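Local coordinates for DUF596 domain-containing protein (Neisseria meningitidis, PDB 2O5H) that is of unknown function, an uncharacterised conserved bacterial protein of the DUF596 family with an alpha-beta fold, at residues A[9-23]-A[44-58]. Numbering follows the deposited sequence. Where two conformers were deposited one is given.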
loop_
_atom_site.group_PDB
_atom_site.type_symbol
_atom_site.label_atom_id
_atom_site.label_comp_id
_atom_site.label_asym_id
_atom_site.label_seq_id
_atom_site.Cartn_x
_atom_site.Cartn_y
_atom_site.Cartn_z
ATOM N N ASN A 9 0.320 -25.385 5.352
ATOM C CA ASN A 9 0.056 -23.994 5.732
ATOM C C ASN A 9 -1.198 -23.809 6.610
ATOM O O ASN A 9 -1.574 -22.691 6.948
ATOM C CB ASN A 9 -0.068 -23.165 4.468
ATOM C CG ASN A 9 1.270 -22.992 3.758
ATOM O OD1 ASN A 9 2.286 -22.652 4.372
ATOM N ND2 ASN A 9 1.261 -23.179 2.444
ATOM N N HIS A 10 -1.824 -24.919 6.965
ATOM C CA HIS A 10 -3.015 -24.964 7.831
ATOM C C HIS A 10 -2.860 -24.121 9.108
ATOM O O HIS A 10 -3.782 -23.390 9.496
ATOM C CB HIS A 10 -3.296 -26.422 8.216
ATOM C CG HIS A 10 -4.333 -26.590 9.293
ATOM N ND1 HIS A 10 -5.661 -26.826 9.011
ATOM C CD2 HIS A 10 -4.239 -26.566 10.643
ATOM C CE1 HIS A 10 -6.340 -26.932 10.137
ATOM N NE2 HIS A 10 -5.502 -26.763 11.142
ATOM N N ASP A 11 -1.702 -24.245 9.757
ATOM C CA ASP A 11 -1.429 -23.570 11.019
ATOM C C ASP A 11 -1.341 -22.046 10.843
ATOM O O ASP A 11 -1.897 -21.291 11.633
ATOM C CB ASP A 11 -0.134 -24.140 11.614
ATOM C CG ASP A 11 0.415 -23.305 12.755
ATOM O OD1 ASP A 11 -0.264 -23.176 13.785
ATOM O OD2 ASP A 11 1.539 -22.778 12.612
ATOM N N VAL A 12 -0.662 -21.600 9.797
ATOM C CA VAL A 12 -0.536 -20.156 9.518
ATOM C C VAL A 12 -1.908 -19.598 9.193
ATOM O O VAL A 12 -2.283 -18.508 9.638
ATOM C CB VAL A 12 0.470 -19.896 8.361
ATOM C CG1 VAL A 12 0.697 -18.430 8.153
ATOM C CG2 VAL A 12 1.793 -20.569 8.696
ATOM N N HIS A 13 -2.662 -20.376 8.424
ATOM C CA HIS A 13 -3.999 -20.041 8.025
ATOM C C HIS A 13 -4.877 -19.809 9.250
ATOM O O HIS A 13 -5.609 -18.832 9.314
ATOM C CB HIS A 13 -4.557 -21.184 7.163
ATOM C CG HIS A 13 -5.691 -20.777 6.279
ATOM N ND1 HIS A 13 -6.991 -20.687 6.732
ATOM C CD2 HIS A 13 -5.722 -20.425 4.972
ATOM C CE1 HIS A 13 -7.772 -20.280 5.746
ATOM N NE2 HIS A 13 -7.026 -20.120 4.664
ATOM N N LYS A 14 -4.810 -20.722 10.221
ATOM C CA LYS A 14 -5.527 -20.574 11.489
ATOM C C LYS A 14 -5.089 -19.368 12.316
ATOM O O LYS A 14 -5.934 -18.637 12.863
ATOM C CB LYS A 14 -5.406 -21.862 12.303
ATOM C CG LYS A 14 -6.464 -21.998 13.369
ATOM C CD LYS A 14 -6.697 -23.456 13.753
ATOM C CE LYS A 14 -7.295 -23.519 15.157
ATOM N NZ LYS A 14 -7.484 -24.926 15.634
ATOM N N ARG A 15 -3.780 -19.148 12.421
ATOM C CA ARG A 15 -3.269 -18.013 13.178
ATOM C C ARG A 15 -3.643 -16.683 12.526
ATOM O O ARG A 15 -3.916 -15.732 13.231
ATOM C CB ARG A 15 -1.761 -18.115 13.387
ATOM C CG ARG A 15 -1.376 -19.331 14.224
ATOM C CD ARG A 15 0.100 -19.331 14.604
ATOM N NE ARG A 15 0.924 -19.893 13.535
ATOM C CZ ARG A 15 1.764 -19.175 12.792
ATOM N NH1 ARG A 15 1.885 -17.892 13.037
ATOM N NH2 ARG A 15 2.484 -19.743 11.827
ATOM N N TYR A 16 -3.682 -16.625 11.197
ATOM C CA TYR A 16 -4.010 -15.358 10.513
ATOM C C TYR A 16 -5.482 -14.956 10.721
ATOM O O TYR A 16 -5.832 -13.764 10.778
ATOM C CB TYR A 16 -3.588 -15.350 9.014
ATOM C CG TYR A 16 -3.934 -14.011 8.363
ATOM C CD1 TYR A 16 -3.143 -12.875 8.591
ATOM C CD2 TYR A 16 -5.087 -13.872 7.589
ATOM C CE1 TYR A 16 -3.474 -11.657 8.048
ATOM C CE2 TYR A 16 -5.458 -12.650 7.054
ATOM C CZ TYR A 16 -4.652 -11.539 7.283
ATOM O OH TYR A 16 -5.031 -10.338 6.729
ATOM N N GLN A 17 -6.339 -15.958 10.928
ATOM C CA GLN A 17 -7.774 -15.748 11.133
ATOM C C GLN A 17 -8.134 -14.693 12.164
ATOM O O GLN A 17 -9.116 -13.979 11.990
ATOM C CB GLN A 17 -8.463 -17.075 11.456
ATOM C CG GLN A 17 -9.768 -17.295 10.674
ATOM C CD GLN A 17 -9.598 -17.155 9.148
ATOM O OE1 GLN A 17 -8.504 -17.359 8.594
ATOM N NE2 GLN A 17 -10.694 -16.816 8.467
ATOM N N ASP A 18 -7.336 -14.571 13.224
ATOM C CA ASP A 18 -7.619 -13.629 14.319
ATOM C C ASP A 18 -7.301 -12.142 14.018
ATOM O O ASP A 18 -7.566 -11.263 14.853
ATOM C CB ASP A 18 -6.882 -14.053 15.599
ATOM C CG ASP A 18 -6.868 -15.566 15.812
ATOM O OD1 ASP A 18 -7.697 -16.292 15.213
ATOM O OD2 ASP A 18 -6.019 -16.029 16.600
ATOM N N ARG A 19 -6.707 -11.854 12.864
ATOM C CA ARG A 19 -6.547 -10.439 12.424
ATOM C C ARG A 19 -7.210 -10.168 11.077
ATOM O O ARG A 19 -7.130 -9.047 10.557
ATOM C CB ARG A 19 -5.066 -10.039 12.367
ATOM C CG ARG A 19 -4.214 -10.939 11.431
ATOM C CD ARG A 19 -2.789 -10.466 11.355
ATOM N NE ARG A 19 -2.610 -9.273 10.502
ATOM C CZ ARG A 19 -1.586 -8.453 10.599
ATOM N NH1 ARG A 19 -0.683 -8.665 11.555
ATOM N NH2 ARG A 19 -1.469 -7.411 9.754
ATOM N N LEU A 20 -7.850 -11.185 10.493
ATOM C CA LEU A 20 -8.414 -11.060 9.144
ATOM C C LEU A 20 -9.390 -9.878 9.022
ATOM O O LEU A 20 -9.298 -9.098 8.080
ATOM C CB LEU A 20 -9.077 -12.376 8.689
ATOM C CG LEU A 20 -9.901 -12.405 7.390
ATOM C CD1 LEU A 20 -9.088 -11.983 6.162
ATOM C CD2 LEU A 20 -10.481 -13.764 7.106
ATOM N N GLU A 21 -10.310 -9.753 9.977
ATOM C CA GLU A 21 -11.397 -8.763 9.880
ATOM C C GLU A 21 -10.860 -7.355 9.957
ATOM O O GLU A 21 -11.265 -6.473 9.196
ATOM C CB GLU A 21 -12.464 -8.987 10.953
ATOM C CG GLU A 21 -13.332 -10.214 10.705
ATOM C CD GLU A 21 -14.006 -10.187 9.335
ATOM O OE1 GLU A 21 -14.391 -9.074 8.889
ATOM O OE2 GLU A 21 -14.157 -11.278 8.717
ATOM N N GLU A 22 -9.929 -7.163 10.883
ATOM C CA GLU A 22 -9.254 -5.893 11.046
ATOM C C GLU A 22 -8.528 -5.510 9.744
ATOM O O GLU A 22 -8.560 -4.336 9.306
ATOM C CB GLU A 22 -8.252 -6.034 12.186
ATOM C CG GLU A 22 -8.019 -4.767 12.984
ATOM C CD GLU A 22 -6.552 -4.591 13.352
ATOM O OE1 GLU A 22 -5.989 -5.538 13.970
ATOM O OE2 GLU A 22 -5.972 -3.516 13.010
ATOM N N ASP A 23 -7.842 -6.474 9.128
ATOM C CA ASP A 23 -7.115 -6.204 7.895
ATOM C C ASP A 23 -8.081 -5.929 6.733
ATOM O O ASP A 23 -7.830 -5.075 5.909
ATOM C CB ASP A 23 -6.166 -7.382 7.549
ATOM C CG ASP A 23 -4.924 -7.438 8.467
ATOM O OD1 ASP A 23 -4.771 -6.542 9.325
ATOM O OD2 ASP A 23 -4.106 -8.384 8.330
ATOM N N PHE A 44 2.700 -9.284 10.332
ATOM C CA PHE A 44 2.202 -10.587 10.816
ATOM C C PHE A 44 3.335 -11.578 11.062
ATOM O O PHE A 44 3.260 -12.359 11.997
ATOM C CB PHE A 44 1.183 -11.171 9.829
ATOM C CG PHE A 44 0.781 -12.611 10.107
ATOM C CD1 PHE A 44 0.081 -12.959 11.259
ATOM C CD2 PHE A 44 1.096 -13.609 9.168
ATOM C CE1 PHE A 44 -0.304 -14.282 11.499
ATOM C CE2 PHE A 44 0.727 -14.939 9.367
ATOM C CZ PHE A 44 0.012 -15.285 10.558
ATOM N N SER A 45 4.392 -11.507 10.245
ATOM C CA SER A 45 5.482 -12.460 10.350
ATOM C C SER A 45 6.737 -11.928 9.730
ATOM O O SER A 45 6.678 -11.091 8.802
ATOM C CB SER A 45 5.078 -13.804 9.692
ATOM O OG SER A 45 6.049 -14.788 9.960
ATOM N N SER A 46 7.893 -12.384 10.214
ATOM C CA SER A 46 9.171 -12.020 9.550
ATOM C C SER A 46 9.465 -13.010 8.408
ATOM O O SER A 46 10.315 -12.746 7.541
ATOM C CB SER A 46 10.349 -11.959 10.537
ATOM O OG SER A 46 10.411 -13.173 11.271
ATOM N N ASP A 47 8.695 -14.094 8.370
ATOM C CA ASP A 47 8.899 -15.165 7.386
ATOM C C ASP A 47 8.180 -14.914 6.062
ATOM O O ASP A 47 6.966 -14.614 6.044
ATOM C CB ASP A 47 8.423 -16.501 7.969
ATOM C CG ASP A 47 8.698 -17.641 7.028
ATOM O OD1 ASP A 47 9.889 -17.949 6.804
ATOM O OD2 ASP A 47 7.756 -18.190 6.467
ATOM N N PHE A 48 8.911 -15.053 4.950
ATOM C CA PHE A 48 8.352 -14.831 3.618
ATOM C C PHE A 48 7.161 -15.738 3.249
ATOM O O PHE A 48 6.142 -15.230 2.794
ATOM C CB PHE A 48 9.457 -14.885 2.549
ATOM C CG PHE A 48 8.966 -14.635 1.135
ATOM C CD1 PHE A 48 8.246 -13.502 0.840
ATOM C CD2 PHE A 48 9.236 -15.556 0.117
ATOM C CE1 PHE A 48 7.791 -13.249 -0.491
ATOM C CE2 PHE A 48 8.793 -15.336 -1.198
ATOM C CZ PHE A 48 8.068 -14.176 -1.487
ATOM N N GLU A 49 7.290 -17.063 3.434
ATOM C CA GLU A 49 6.172 -17.976 3.194
ATOM C C GLU A 49 4.955 -17.605 4.035
ATOM O O GLU A 49 3.849 -17.610 3.511
ATOM C CB GLU A 49 6.562 -19.427 3.505
ATOM C CG GLU A 49 5.478 -20.415 3.151
ATOM C CD GLU A 49 5.879 -21.841 3.412
ATOM O OE1 GLU A 49 6.514 -22.140 4.461
ATOM O OE2 GLU A 49 5.506 -22.674 2.576
ATOM N N GLU A 50 5.151 -17.370 5.345
ATOM C CA GLU A 50 4.012 -17.031 6.192
ATOM C C GLU A 50 3.314 -15.735 5.757
ATOM O O GLU A 50 2.087 -15.668 5.775
ATOM C CB GLU A 50 4.411 -16.967 7.654
ATOM C CG GLU A 50 4.833 -18.321 8.153
ATOM C CD GLU A 50 4.921 -18.386 9.660
ATOM O OE1 GLU A 50 5.134 -17.339 10.297
ATOM O OE2 GLU A 50 4.813 -19.494 10.199
ATOM N N LYS A 51 4.090 -14.719 5.378
ATOM C CA LYS A 51 3.522 -13.467 4.873
ATOM C C LYS A 51 2.737 -13.707 3.583
ATOM O O LYS A 51 1.622 -13.212 3.433
ATOM C CB LYS A 51 4.617 -12.415 4.667
ATOM C CG LYS A 51 5.050 -11.728 5.962
ATOM C CD LYS A 51 6.085 -10.660 5.681
ATOM C CE LYS A 51 7.456 -11.370 5.543
ATOM N NZ LYS A 51 8.607 -10.526 5.813
ATOM N N THR A 52 3.322 -14.479 2.678
ATOM C CA THR A 52 2.673 -14.840 1.389
ATOM C C THR A 52 1.321 -15.558 1.657
ATOM O O THR A 52 0.322 -15.281 1.019
ATOM C CB THR A 52 3.598 -15.757 0.541
ATOM O OG1 THR A 52 4.768 -15.027 0.134
ATOM C CG2 THR A 52 2.874 -16.241 -0.724
ATOM N N GLU A 53 1.298 -16.475 2.604
ATOM C CA GLU A 53 0.029 -17.151 2.973
ATOM C C GLU A 53 -1.023 -16.177 3.537
ATOM O O GLU A 53 -2.186 -16.262 3.195
ATOM C CB GLU A 53 0.270 -18.276 3.988
ATOM C CG GLU A 53 1.028 -19.493 3.391
ATOM C CD GLU A 53 0.463 -19.960 2.046
ATOM O OE1 GLU A 53 -0.772 -20.237 1.969
ATOM O OE2 GLU A 53 1.273 -20.064 1.075
ATOM N N ALA A 54 -0.588 -15.253 4.378
ATOM C CA ALA A 54 -1.438 -14.190 4.917
ATOM C C ALA A 54 -1.973 -13.301 3.791
ATOM O O ALA A 54 -3.204 -13.002 3.721
ATOM C CB ALA A 54 -0.646 -13.365 5.893
ATOM N N PHE A 55 -1.068 -12.887 2.907
ATOM C CA PHE A 55 -1.498 -12.115 1.776
ATOM C C PHE A 55 -2.642 -12.793 1.009
ATOM O O PHE A 55 -3.650 -12.154 0.715
ATOM C CB PHE A 55 -0.328 -11.770 0.848
ATOM C CG PHE A 55 -0.768 -11.106 -0.443
ATOM C CD1 PHE A 55 -0.853 -9.712 -0.532
ATOM C CD2 PHE A 55 -1.090 -11.887 -1.577
ATOM C CE1 PHE A 55 -1.245 -9.089 -1.724
ATOM C CE2 PHE A 55 -1.500 -11.274 -2.760
ATOM C CZ PHE A 55 -1.578 -9.886 -2.832
ATOM N N PHE A 56 -2.487 -14.069 0.667
ATOM C CA PHE A 56 -3.500 -14.764 -0.124
ATOM C C PHE A 56 -4.802 -14.979 0.619
ATOM O O PHE A 56 -5.862 -15.014 -0.005
ATOM C CB PHE A 56 -2.941 -16.078 -0.725
ATOM C CG PHE A 56 -2.066 -15.838 -1.916
ATOM C CD1 PHE A 56 -2.606 -15.232 -3.070
ATOM C CD2 PHE A 56 -0.708 -16.122 -1.881
ATOM C CE1 PHE A 56 -1.804 -14.964 -4.167
ATOM C CE2 PHE A 56 0.123 -15.848 -3.035
ATOM C CZ PHE A 56 -0.434 -15.291 -4.158
ATOM N N ILE A 57 -4.758 -15.117 1.945
ATOM C CA ILE A 57 -6.021 -15.256 2.694
ATOM C C ILE A 57 -6.797 -13.929 2.613
ATOM O O ILE A 57 -8.009 -13.909 2.418
ATOM C CB ILE A 57 -5.798 -15.622 4.181
ATOM C CG1 ILE A 57 -5.192 -17.025 4.291
ATOM C CG2 ILE A 57 -7.140 -15.551 5.005
ATOM C CD1 ILE A 57 -4.489 -17.256 5.608
ATOM N N LEU A 58 -6.077 -12.818 2.750
ATOM C CA LEU A 58 -6.713 -11.515 2.775
ATOM C C LEU A 58 -7.256 -11.208 1.372
ATOM O O LEU A 58 -8.398 -10.800 1.215
ATOM C CB LEU A 58 -5.707 -10.437 3.216
ATOM C CG LEU A 58 -6.131 -8.938 3.165
ATOM C CD1 LEU A 58 -7.385 -8.659 4.062
ATOM C CD2 LEU A 58 -4.938 -8.096 3.603
HETATM O O HOH W 1 -1.768 -22.471 0.934
HETATM O O HOH W 2 3.558 -21.898 0.963
#
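Helix-on-helix packing in the alpha-helical part of this alpha-beta fold brings Y16 of helix 3-16 against F44, which precedes helix 48-64, and against A54, I57 and L58 on that helix. The axes of 9-16 and 48-58 come within 9.6 Å and cross at -58°. With CG anti to the backbone N (chi1 -179°), the Y16 ring is carried between F44 and helix 48-64 and turns an edge toward the face of F44, CD1 above the centre of that ring; the planes stand 84° apart, so the pair is T-shaped. A54 CB makes an off-centre CH-pi contact with the Y16 ring, while I57 CG2 approaches Y16 CD2 obliquely at 3.7 Å. I57 CD1 also lies over the face of the H13 imidazole, and V12 CG1 meets the F44 ring at its edge, 3.7 Å from CE2.

Polar contacts lie beside the apolar ones. On the exposed side, R15 NH2 donates to E50 OE2 at 2.9 Å, from well above the carboxylate plane, and R15 NE and NH2 grip D11 OD2 side-on, making a three-residue salt-bridge network. The buried N9 amide stacks nearly parallel on the buried E53 carboxylate, where a water accepts from N9 ND2 and donates to E49 OE2 and E53 OE2; R89 is the salt-bridge partner of E53. Y16 OH donates to the anti lone pair of buried D23 OD2 at 2.7 Å, an oxygen that R19 also grips through NE and NH2. The crossing lies close to the common class of helix packing near -50°, here joining helix 3-16 to helix 48-64.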